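MrsD protein (Bacillus sp., PDB 1P3Y) catalyses the FAD-dependent oxidative decarboxylation of the C-terminal cysteine of mersacidin to an aminoenethiol residue during synthesis of this lantibiotic. Local coordinates at residues T118-P122 and A176-I180; I3-K9 and E181-K185. All blocks are in the same frame, centred on the assembly; numbering follows the deposited sequence.

How the contacts relate
Both contacts use helix 173-183, contact 2 its last turn and the residues just after it, and their centres lie about 12 Å apart on the same side of the chain's centre. Contact 1 is the inner one, its centre about 8 Å from that of the chain, and lays the helix on strand 119-122; contact 2, at about 16 Å, joins the helix end to segment 3-9, which leads into strand 10-15. They meet directly where CD1 of Leu-177 comes 4.1 Å from CD1 of Leu-6. Neither contains the active-site His-75 or another annotated site; the side chain of Phe-121 in contact 1 remains about 11 Å from a bound FAD.

Contact 1: residues T118-P122 and A176-I180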
# COMPACT_ATOMS: atom_id res chain seq x y z
N THR A 118 -36.11 18.27 10.15
CA THR A 118 -35.57 17.95 8.83
C THR A 118 -36.65 17.47 7.87
O THR A 118 -37.55 16.72 8.26
CB THR A 118 -34.49 16.81 8.93
OG1 THR A 118 -33.40 17.26 9.74
CG2 THR A 118 -33.98 16.41 7.55
N ILE A 119 -36.56 17.89 6.61
CA ILE A 119 -37.54 17.44 5.64
C ILE A 119 -36.89 16.30 4.83
O ILE A 119 -35.80 16.48 4.29
CB ILE A 119 -37.99 18.58 4.68
CG1 ILE A 119 -38.68 17.98 3.45
CG2 ILE A 119 -36.81 19.41 4.25
CD1 ILE A 119 -39.21 19.00 2.49
N PHE A 120 -37.57 15.15 4.78
CA PHE A 120 -37.09 13.97 4.06
C PHE A 120 -37.80 13.71 2.74
O PHE A 120 -39.01 13.88 2.64
CB PHE A 120 -37.29 12.71 4.90
CG PHE A 120 -36.52 12.70 6.17
CD1 PHE A 120 -36.95 13.46 7.27
CD2 PHE A 120 -35.37 11.92 6.29
CE1 PHE A 120 -36.23 13.44 8.46
CE2 PHE A 120 -34.64 11.88 7.47
CZ PHE A 120 -35.06 12.64 8.57
N PHE A 121 -37.04 13.26 1.75
CA PHE A 121 -37.61 12.91 0.45
C PHE A 121 -37.27 11.45 0.18
O PHE A 121 -36.37 11.15 -0.60
CB PHE A 121 -37.04 13.78 -0.67
CG PHE A 121 -37.57 15.18 -0.70
CD1 PHE A 121 -37.09 16.14 0.19
CD2 PHE A 121 -38.54 15.54 -1.65
CE1 PHE A 121 -37.56 17.46 0.13
CE2 PHE A 121 -39.01 16.85 -1.72
CZ PHE A 121 -38.51 17.82 -0.83
N PRO A 122 -37.99 10.51 0.81
CA PRO A 122 -37.74 9.08 0.62
C PRO A 122 -37.76 8.62 -0.82
O PRO A 122 -38.46 9.19 -1.66
CB PRO A 122 -38.84 8.42 1.45
CG PRO A 122 -39.05 9.39 2.55
CD PRO A 122 -39.03 10.72 1.83
N ALA A 176 -40.50 19.74 -5.47
CA ALA A 176 -39.61 19.64 -4.32
C ALA A 176 -39.32 21.01 -3.71
O ALA A 176 -39.36 21.17 -2.48
CB ALA A 176 -38.32 18.97 -4.73
N LEU A 177 -39.03 21.99 -4.55
CA LEU A 177 -38.76 23.34 -4.06
C LEU A 177 -39.96 23.84 -3.25
O LEU A 177 -39.81 24.37 -2.14
CB LEU A 177 -38.48 24.30 -5.23
CG LEU A 177 -38.40 25.80 -4.91
CD1 LEU A 177 -37.42 26.07 -3.77
CD2 LEU A 177 -37.97 26.55 -6.18
N LEU A 178 -41.16 23.66 -3.81
CA LEU A 178 -42.38 24.08 -3.15
C LEU A 178 -42.52 23.39 -1.79
O LEU A 178 -42.85 24.04 -0.78
CB LEU A 178 -43.59 23.77 -4.03
CG LEU A 178 -43.62 24.47 -5.40
CD1 LEU A 178 -44.85 24.02 -6.18
CD2 LEU A 178 -43.63 25.99 -5.23
N ALA A 179 -42.26 22.09 -1.77
CA ALA A 179 -42.34 21.33 -0.53
C ALA A 179 -41.36 21.91 0.50
O ALA A 179 -41.67 22.00 1.69
CB ALA A 179 -42.05 19.87 -0.79
N ILE A 180 -40.19 22.34 0.04
CA ILE A 180 -39.22 22.92 0.95
C ILE A 180 -39.79 24.22 1.53
O ILE A 180 -39.75 24.44 2.75
CB ILE A 180 -37.87 23.28 0.25
CG1 ILE A 180 -37.29 22.06 -0.47
CG2 ILE A 180 -36.86 23.80 1.28
CD1 ILE A 180 -36.99 20.93 0.43
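The end of Ile-180 enters the corner between Ile-119 and Phe-121, two residues on the same side of strand 119-122. This is helix-on-sheet packing in the Rossmann-like flavoprotein fold: the short axes of the strand and helix 176-180 approach to 10.4 Å and run nearly antiparallel, at 152°. CD1 of Ile-180 is 3.5 Å from CE1 of Phe-121, reaching the ring at its edge and near its plane, and 3.6 Å from CD1 of Ile-119. In both pairs the side chains cross at about a right angle. Further along the ring, CE2 of Phe-121 lies 3.7 Å from CB of Ala-176, and CZ lies 4.1 Å from CB of Ala-179; both methyls approach obliquely. Ala-176, one turn before Ile-180, and Ala-179, next to it in the chain, keep the helix surface low where the ring arrives.

Torsions account for this meeting. In Ile-119 the CG1 branch stands opposite the backbone N (chi1 164°) and chi2 is extended, carrying CD1 to the helix. In Ile-180, CG1 lies opposite the carbonyl carbon instead and chi2 is bent (-61°); together the two torsions bring the terminal methyl round to the sheet although the CB bond does not point there.

Around this shell, Cys-86 of strand 84-90 touches Ile-119, Phe-121 and Ile-180, while Tyr-27 and Phe-31 of helix 25-31 reach Ala-176. Strand 119-122 is held by backbone hydrogen bonds to neighbours on its two flanks, Ile-119 to Tyr-85 and Ile-87, Phe-120 to Ile-147 and Ile-149, whereas the ring of Phe-120 packs on helix 92-99. On the helix, Ala-176 O accepts the backbone bond from Ile-180 N (2.9 Å) and also lies 3.8 Å from Phe-121 CZ.

Contact 2: residues I3-K9 and E181-K185; sequences ISILKDK and EKGFK
Leu-6 meets the end of helix 173-183 with both methyls: CD1 lies 3.9 Å from CB of Glu-181, and CD2 lies 3.9 Å from CD2 of Phe-184. It is the buried member of this surface contact, with Phe-35 and Ile-84 also touching it. Ile-84 touches Phe-184 too, which ties the junction to strand 84-90. The ring of Phe-184 is carried to segment 3-9 by a CG opposite the backbone N (chi1 -180°), just where the chain leaves the helix through an inverse gamma turn. Lys-9 CE approaches its CZ obliquely at 3.6 Å.

The solvent side is formed by exposed residues. Ile-5 brings CG1 to the edge of the Phe-184 ring, near its plane, 3.7 Å from CE2. Ile-3, at the start of a type I turn running to Leu-6, crosses Glu-181 at about a right angle, its CD1 lying 3.5 Å from CD of the carboxylate. Lys-185 NZ forms a salt bridge to Glu-181 OE1 (3.4 Å) whose hydrogen bond is weak. That ion pair lies within 181-185, so its charges do not bridge the segments, which meet mainly through apolar contacts, with Ile-3 also lying against the carboxylate group.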
# COMPACT_ATOMS: atom_id res chain seq x y z
N ILE A 3 -41.92 32.45 -1.10
CA ILE A 3 -40.83 31.76 -1.86
C ILE A 3 -39.55 32.59 -1.90
O ILE A 3 -38.45 32.05 -1.82
CB ILE A 3 -41.26 31.44 -3.34
CG1 ILE A 3 -42.14 30.19 -3.38
CG2 ILE A 3 -40.03 31.24 -4.21
CD1 ILE A 3 -43.57 30.40 -2.90
N SER A 4 -39.70 33.90 -2.01
CA SER A 4 -38.56 34.81 -2.06
C SER A 4 -37.87 34.92 -0.70
O SER A 4 -36.83 35.56 -0.56
CB SER A 4 -39.01 36.20 -2.54
OG SER A 4 -40.11 36.67 -1.77
N ILE A 5 -38.49 34.30 0.30
CA ILE A 5 -37.95 34.32 1.66
C ILE A 5 -36.70 33.43 1.75
O ILE A 5 -35.81 33.66 2.57
CB ILE A 5 -39.02 33.83 2.67
CG1 ILE A 5 -38.43 33.73 4.08
CG2 ILE A 5 -39.58 32.48 2.24
CD1 ILE A 5 -37.98 35.07 4.66
N LEU A 6 -36.65 32.42 0.89
CA LEU A 6 -35.54 31.47 0.88
C LEU A 6 -34.25 32.06 0.30
O LEU A 6 -33.16 31.65 0.70
CB LEU A 6 -35.96 30.22 0.08
CG LEU A 6 -37.26 29.55 0.55
CD1 LEU A 6 -37.68 28.43 -0.40
CD2 LEU A 6 -37.09 29.01 1.96
N LYS A 7 -34.38 33.04 -0.60
CA LYS A 7 -33.22 33.67 -1.25
C LYS A 7 -32.12 34.05 -0.25
O LYS A 7 -30.98 34.24 -0.63
N ASP A 8 -32.47 34.14 1.02
CA ASP A 8 -31.49 34.51 2.04
C ASP A 8 -31.31 33.45 3.13
O ASP A 8 -31.00 33.76 4.28
CB ASP A 8 -31.89 35.86 2.67
CG ASP A 8 -33.41 36.03 2.77
OD1 ASP A 8 -34.04 35.32 3.59
OD2 ASP A 8 -33.96 36.88 2.01
N LYS A 9 -31.51 32.19 2.74
CA LYS A 9 -31.37 31.07 3.66
C LYS A 9 -30.30 30.07 3.18
O LYS A 9 -30.04 29.93 1.98
CB LYS A 9 -32.72 30.35 3.82
CG LYS A 9 -33.82 31.21 4.39
CD LYS A 9 -33.50 31.60 5.82
CE LYS A 9 -34.52 32.58 6.39
NZ LYS A 9 -34.27 32.75 7.85
N GLU A 181 -40.33 25.07 0.66
CA GLU A 181 -40.90 26.36 1.07
C GLU A 181 -42.05 26.19 2.06
O GLU A 181 -42.12 26.89 3.07
CB GLU A 181 -41.38 27.15 -0.15
CG GLU A 181 -41.78 28.59 0.19
CD GLU A 181 -43.29 28.83 0.16
OE1 GLU A 181 -43.74 29.90 0.64
OE2 GLU A 181 -44.01 27.93 -0.34
N LYS A 182 -42.95 25.26 1.76
CA LYS A 182 -44.07 25.01 2.65
C LYS A 182 -43.59 24.57 4.04
O LYS A 182 -44.07 25.07 5.06
CB LYS A 182 -44.98 23.94 2.04
CG LYS A 182 -46.18 23.57 2.88
CD LYS A 182 -47.10 22.66 2.08
CE LYS A 182 -48.35 22.28 2.88
NZ LYS A 182 -48.01 21.71 4.22
N GLY A 183 -42.63 23.65 4.07
CA GLY A 183 -42.10 23.15 5.33
C GLY A 183 -41.44 24.22 6.19
O GLY A 183 -41.51 24.17 7.42
N PHE A 184 -40.80 25.18 5.53
CA PHE A 184 -40.13 26.26 6.23
C PHE A 184 -41.16 27.19 6.91
O PHE A 184 -41.16 28.39 6.68
CB PHE A 184 -39.25 27.05 5.24
CG PHE A 184 -38.52 28.19 5.87
CD1 PHE A 184 -37.63 27.98 6.92
CD2 PHE A 184 -38.75 29.50 5.44
CE1 PHE A 184 -36.98 29.05 7.55
CE2 PHE A 184 -38.11 30.59 6.06
CZ PHE A 184 -37.23 30.36 7.12
N LYS A 185 -42.04 26.64 7.74
CA LYS A 185 -43.04 27.45 8.44
C LYS A 185 -43.34 26.85 9.80
O LYS A 185 -44.21 25.99 9.92
CB LYS A 185 -44.33 27.53 7.63
CG LYS A 185 -44.15 27.77 6.13
CD LYS A 185 -43.78 29.21 5.80
CE LYS A 185 -43.76 29.42 4.28
NZ LYS A 185 -43.15 30.74 3.87